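Restriction endonuclease THAI (Thermoplasma acidophilum, PDB 3NDH) is a restriction endonuclease of the PD-(D/E)XK clan that binds its specific DNA site by intercalation without base flipping and cleaves the DNA. Local coordinates at residues A[130-138]-A[150-161]. Sequence-based numbering, arbitrary orientation. Where two conformers were deposited one is given.
Sequences WHPRFDLIL and YYIPDYVQQRIF
L136 pairs with I152 and L138 with Y150 as antiparallel hydrogen-bonded pairs in a beta hairpin of this PD-(D/E)XK-clan nuclease; I152 N to L136 O (2.8 Å, 176° at the hydrogen) is the straightest of the four rungs. L136 and I152 run side by side, L136 CD2 3.9 Å from I152 CD1, and L138 CD2 reaches that methyl at 4.2 Å. Past the hairpin, helix 154-164 runs alongside the loop before strand 135-141, in the opposite chain direction, and three side chains tie them together. D135 OD1 accepts D154 N at 2.9 Å, nearly along its C-O axis, giving the first helical turn an outside acceptor; that carboxylate stands almost upright to the Y151 ring, at whose edge its CG lies. Waters bridge both its oxygens to Y151 OH, which also bonds D18. Q157 NE2 reaches F134 O at 2.9 Å and makes weaker bonds to the carbonyls of I152 and P153, a shared grip that would hold its amide against turning, while one water joins Q157 OE1 to F134 O. Q158, extended beyond CG, donates NE2 to P132 O in one of its two conformers (2.9 Å, 160° at the hydrogen). F161, its CG opposite the backbone N (chi1 -174°), sets its ring against the loop: P132 CD lies over the CG-CD1 side of one face, 3.8 Å from the centroid, and H131 CB over its CE2-CZ side. An alanine here removes that ring, and a gap beside P132 would probably open. One turn earlier, Q157 meets the same proline, P132 CB 3.5 Å from Q157 CB.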
loop_
_atom_site.group_PDB
_atom_site.type_symbol
_atom_site.label_atom_id
_atom_site.label_comp_id
_atom_site.label_asym_id
_atom_site.label_seq_id
_atom_site.Cartn_x
_atom_site.Cartn_y
_atom_site.Cartn_z
ATOM N N TRP A 130 -18.475 -1.625 16.913
ATOM C CA TRP A 130 -17.739 -2.816 16.505
ATOM C C TRP A 130 -17.642 -3.862 17.619
ATOM O O TRP A 130 -17.493 -3.534 18.799
ATOM C CB TRP A 130 -16.326 -2.421 16.052
ATOM C CG TRP A 130 -15.480 -3.564 15.540
ATOM C CD1 TRP A 130 -15.435 -4.035 14.270
ATOM C CD2 TRP A 130 -14.549 -4.345 16.294
ATOM N NE1 TRP A 130 -14.553 -5.074 14.187
ATOM C CE2 TRP A 130 -13.980 -5.281 15.412
ATOM C CE3 TRP A 130 -14.143 -4.346 17.630
ATOM C CZ2 TRP A 130 -13.029 -6.218 15.825
ATOM C CZ3 TRP A 130 -13.204 -5.280 18.041
ATOM C CH2 TRP A 130 -12.653 -6.195 17.141
ATOM N N HIS A 131 -17.706 -5.132 17.227
ATOM C CA HIS A 131 -17.232 -6.213 18.073
ATOM C C HIS A 131 -16.559 -7.241 17.184
ATOM O O HIS A 131 -16.799 -7.247 15.979
ATOM C CB HIS A 131 -18.371 -6.833 18.905
ATOM C CG HIS A 131 -19.327 -7.663 18.108
ATOM N ND1 HIS A 131 -19.241 -9.037 18.051
ATOM C CD2 HIS A 131 -20.381 -7.319 17.330
ATOM C CE1 HIS A 131 -20.200 -9.505 17.273
ATOM N NE2 HIS A 131 -20.903 -8.484 16.818
ATOM N N PRO A 132 -15.726 -8.111 17.768
ATOM C CA PRO A 132 -15.078 -9.148 16.944
ATOM C C PRO A 132 -16.062 -10.132 16.329
ATOM O O PRO A 132 -16.968 -10.607 17.013
ATOM C CB PRO A 132 -14.162 -9.882 17.934
ATOM C CG PRO A 132 -14.001 -8.943 19.101
ATOM C CD PRO A 132 -15.268 -8.146 19.168
ATOM N N ARG A 133 -15.889 -10.415 15.040
ATOM C CA ARG A 133 -16.737 -11.369 14.324
ATOM C C ARG A 133 -15.979 -12.454 13.557
ATOM O O ARG A 133 -16.542 -13.518 13.283
ATOM C CB ARG A 133 -17.642 -10.626 13.342
ATOM C CG ARG A 133 -18.733 -9.812 13.988
ATOM C CD ARG A 133 -19.683 -9.284 12.908
ATOM N NE ARG A 133 -19.061 -8.251 12.083
ATOM C CZ ARG A 133 -19.609 -7.714 10.991
ATOM N NH1 ARG A 133 -20.801 -8.117 10.557
ATOM N NH2 ARG A 133 -18.962 -6.768 10.322
ATOM N N PHE A 134 -14.725 -12.199 13.195
ATOM C CA PHE A 134 -14.024 -13.061 12.253
ATOM C C PHE A 134 -12.772 -13.717 12.819
ATOM O O PHE A 134 -11.985 -13.103 13.543
ATOM C CB PHE A 134 -13.663 -12.233 11.006
ATOM C CG PHE A 134 -14.812 -11.433 10.460
ATOM C CD1 PHE A 134 -15.973 -12.062 10.056
ATOM C CD2 PHE A 134 -14.757 -10.055 10.392
ATOM C CE1 PHE A 134 -17.052 -11.333 9.557
ATOM C CE2 PHE A 134 -15.840 -9.319 9.906
ATOM C CZ PHE A 134 -16.977 -9.953 9.498
ATOM N N ASP A 135 -12.584 -14.981 12.455
ATOM C CA ASP A 135 -11.321 -15.693 12.694
ATOM C C ASP A 135 -10.159 -14.862 12.193
ATOM O O ASP A 135 -10.255 -14.254 11.131
ATOM C CB ASP A 135 -11.324 -17.046 11.968
ATOM C CG ASP A 135 -12.257 -18.066 12.603
ATOM O OD1 ASP A 135 -12.617 -17.910 13.794
ATOM O OD2 ASP A 135 -12.619 -19.027 11.886
ATOM N N LEU A 136 -9.085 -14.843 12.975
ATOM C CA LEU A 136 -7.909 -14.033 12.708
ATOM C C LEU A 136 -6.682 -14.923 12.549
ATOM O O LEU A 136 -6.438 -15.815 13.366
ATOM C CB LEU A 136 -7.701 -13.062 13.868
ATOM C CG LEU A 136 -6.413 -12.253 13.968
ATOM C CD1 LEU A 136 -6.245 -11.335 12.766
ATOM C CD2 LEU A 136 -6.405 -11.448 15.262
ATOM N N ILE A 137 -5.934 -14.695 11.462
ATOM C CA ILE A 137 -4.577 -15.218 11.301
ATOM C C ILE A 137 -3.642 -14.020 11.484
ATOM O O ILE A 137 -3.664 -13.073 10.701
ATOM C CB ILE A 137 -4.325 -15.882 9.938
ATOM C CG1 ILE A 137 -5.231 -17.107 9.770
ATOM C CG2 ILE A 137 -2.837 -16.296 9.807
ATOM C CD1 ILE A 137 -5.162 -17.735 8.356
ATOM N N LEU A 138 -2.883 -14.037 12.586
ATOM C CA LEU A 138 -1.956 -12.987 12.954
ATOM C C LEU A 138 -0.528 -13.484 12.793
ATOM O O LEU A 138 -0.159 -14.461 13.395
ATOM C CB LEU A 138 -2.198 -12.554 14.407
ATOM C CG LEU A 138 -1.244 -11.494 14.968
ATOM C CD1 LEU A 138 -1.465 -10.157 14.338
ATOM C CD2 LEU A 138 -1.379 -11.418 16.503
ATOM N N TYR A 150 -0.325 -17.084 14.268
ATOM C CA TYR A 150 -1.372 -17.411 15.235
ATOM C C TYR A 150 -2.715 -17.495 14.560
ATOM O O TYR A 150 -3.065 -16.636 13.751
ATOM C CB TYR A 150 -1.445 -16.322 16.306
ATOM C CG TYR A 150 -0.220 -16.232 17.170
ATOM C CD1 TYR A 150 -0.217 -16.774 18.445
ATOM C CD2 TYR A 150 0.943 -15.621 16.715
ATOM C CE1 TYR A 150 0.909 -16.718 19.244
ATOM C CE2 TYR A 150 2.075 -15.572 17.508
ATOM C CZ TYR A 150 2.041 -16.102 18.770
ATOM O OH TYR A 150 3.165 -16.042 19.568
ATOM N N TYR A 151 -3.461 -18.544 14.915
ATOM C CA TYR A 151 -4.881 -18.677 14.583
ATOM C C TYR A 151 -5.668 -18.343 15.849
ATOM O O TYR A 151 -5.605 -19.069 16.830
ATOM C CB TYR A 151 -5.220 -20.100 14.095
ATOM C CG TYR A 151 -6.688 -20.475 14.120
ATOM C CD1 TYR A 151 -7.689 -19.555 13.806
ATOM C CD2 TYR A 151 -7.069 -21.763 14.461
ATOM C CE1 TYR A 151 -9.028 -19.913 13.854
ATOM C CE2 TYR A 151 -8.402 -22.129 14.504
ATOM C CZ TYR A 151 -9.367 -21.183 14.193
ATOM O OH TYR A 151 -10.713 -21.540 14.239
ATOM N N ILE A 152 -6.362 -17.211 15.806
ATOM C CA ILE A 152 -7.117 -16.701 16.937
ATOM C C ILE A 152 -8.594 -16.773 16.550
ATOM O O ILE A 152 -9.077 -15.926 15.807
ATOM C CB ILE A 152 -6.689 -15.258 17.282
ATOM C CG1 ILE A 152 -5.165 -15.188 17.528
ATOM C CG2 ILE A 152 -7.441 -14.796 18.512
ATOM C CD1 ILE A 152 -4.594 -13.803 17.734
ATOM N N PRO A 153 -9.303 -17.807 17.025
ATOM C CA PRO A 153 -10.715 -17.953 16.678
ATOM C C PRO A 153 -11.553 -16.729 17.046
ATOM O O PRO A 153 -11.259 -16.036 18.019
ATOM C CB PRO A 153 -11.159 -19.177 17.484
ATOM C CG PRO A 153 -9.913 -19.940 17.756
ATOM C CD PRO A 153 -8.825 -18.910 17.869
ATOM N N ASP A 154 -12.594 -16.480 16.263
ATOM C CA ASP A 154 -13.564 -15.441 16.594
ATOM C C ASP A 154 -14.062 -15.535 18.050
ATOM O O ASP A 154 -14.210 -14.523 18.724
ATOM C CB ASP A 154 -14.755 -15.420 15.617
ATOM C CG ASP A 154 -15.445 -16.769 15.424
ATOM O OD1 ASP A 154 -15.128 -17.771 16.072
ATOM O OD2 ASP A 154 -16.329 -16.811 14.529
ATOM N N TYR A 155 -14.291 -16.740 18.542
ATOM C CA TYR A 155 -14.836 -16.890 19.903
ATOM C C TYR A 155 -13.822 -16.516 20.994
ATOM O O TYR A 155 -14.203 -16.069 22.080
ATOM C CB TYR A 155 -15.437 -18.291 20.129
ATOM C CG TYR A 155 -14.565 -19.470 19.760
ATOM C CD1 TYR A 155 -13.600 -19.952 20.633
ATOM C CD2 TYR A 155 -14.726 -20.130 18.555
ATOM C CE1 TYR A 155 -12.819 -21.037 20.308
ATOM C CE2 TYR A 155 -13.938 -21.212 18.218
ATOM C CZ TYR A 155 -12.983 -21.660 19.097
ATOM O OH TYR A 155 -12.202 -22.741 18.760
ATOM N N VAL A 156 -12.535 -16.664 20.713
ATOM C CA VAL A 156 -11.506 -16.167 21.639
ATOM C C VAL A 156 -11.540 -14.633 21.734
ATOM O O VAL A 156 -11.544 -14.052 22.828
ATOM C CB VAL A 156 -10.102 -16.654 21.238
ATOM C CG1 VAL A 156 -9.034 -15.868 22.017
ATOM C CG2 VAL A 156 -9.976 -18.158 21.497
ATOM N N GLN A 157 -11.589 -13.980 20.581
ATOM C CA GLN A 157 -11.684 -12.524 20.541
ATOM C C GLN A 157 -12.939 -12.038 21.255
ATOM O O GLN A 157 -12.902 -11.079 22.044
ATOM C CB GLN A 157 -11.695 -12.041 19.099
ATOM C CG GLN A 157 -10.448 -12.398 18.299
ATOM C CD GLN A 157 -10.691 -12.202 16.845
ATOM O OE1 GLN A 157 -10.951 -11.071 16.407
ATOM N NE2 GLN A 157 -10.572 -13.285 16.057
ATOM N N GLN A 158 -14.055 -12.712 20.996
ATOM C CA GLN A 158 -15.332 -12.342 21.611
ATOM C C GLN A 158 -15.298 -12.509 23.130
ATOM O O GLN A 158 -15.772 -11.644 23.863
ATOM C CB GLN A 158 -16.469 -13.155 20.983
ATOM C CG GLN A 158 -16.795 -12.695 19.557
ATOM C CD GLN A 158 -17.544 -13.717 18.720
ATOM O OE1 GLN A 158 -17.695 -14.888 19.102
ATOM N NE2 GLN A 158 -18.018 -13.277 17.554
ATOM N N ARG A 159 -14.703 -13.603 23.593
ATOM C CA ARG A 159 -14.536 -13.840 25.023
ATOM C C ARG A 159 -13.850 -12.644 25.672
ATOM O O ARG A 159 -14.382 -12.028 26.585
ATOM C CB ARG A 159 -13.711 -15.114 25.246
ATOM C CG ARG A 159 -13.385 -15.423 26.706
ATOM C CD ARG A 159 -12.556 -16.703 26.825
ATOM N NE ARG A 159 -13.289 -17.846 26.272
ATOM C CZ ARG A 159 -12.849 -18.688 25.339
ATOM N NH1 ARG A 159 -11.619 -18.576 24.827
ATOM N NH2 ARG A 159 -13.652 -19.662 24.918
ATOM N N ILE A 160 -12.666 -12.315 25.183
ATOM C CA ILE A 160 -11.881 -11.202 25.760
ATOM C C ILE A 160 -12.646 -9.862 25.689
ATOM O O ILE A 160 -12.699 -9.115 26.665
ATOM C CB ILE A 160 -10.485 -11.070 25.089
ATOM C CG1 ILE A 160 -9.663 -12.353 25.298
ATOM C CG2 ILE A 160 -9.724 -9.820 25.574
ATOM C CD1 ILE A 160 -9.575 -12.846 26.744
ATOM N N PHE A 161 -13.272 -9.595 24.546
ATOM C CA PHE A 161 -14.073 -8.387 24.346
ATOM C C PHE A 161 -15.220 -8.309 25.344
ATOM O O PHE A 161 -15.489 -7.247 25.917
ATOM C CB PHE A 161 -14.607 -8.368 22.909
ATOM C CG PHE A 161 -15.338 -7.100 22.537
ATOM C CD1 PHE A 161 -14.644 -6.034 21.977
ATOM C CD2 PHE A 161 -16.708 -6.968 22.750
ATOM C CE1 PHE A 161 -15.291 -4.865 21.633
ATOM C CE2 PHE A 161 -17.359 -5.794 22.401
ATOM C CZ PHE A 161 -16.638 -4.739 21.838
HETATM O O HOH W 1 -18.681 -14.083 14.951
HETATM O O HOH W 2 -11.121 -10.425 13.829
HETATM O O HOH W 3 -13.417 -20.394 14.864
HETATM O O HOH W 4 -12.068 -21.782 11.435
#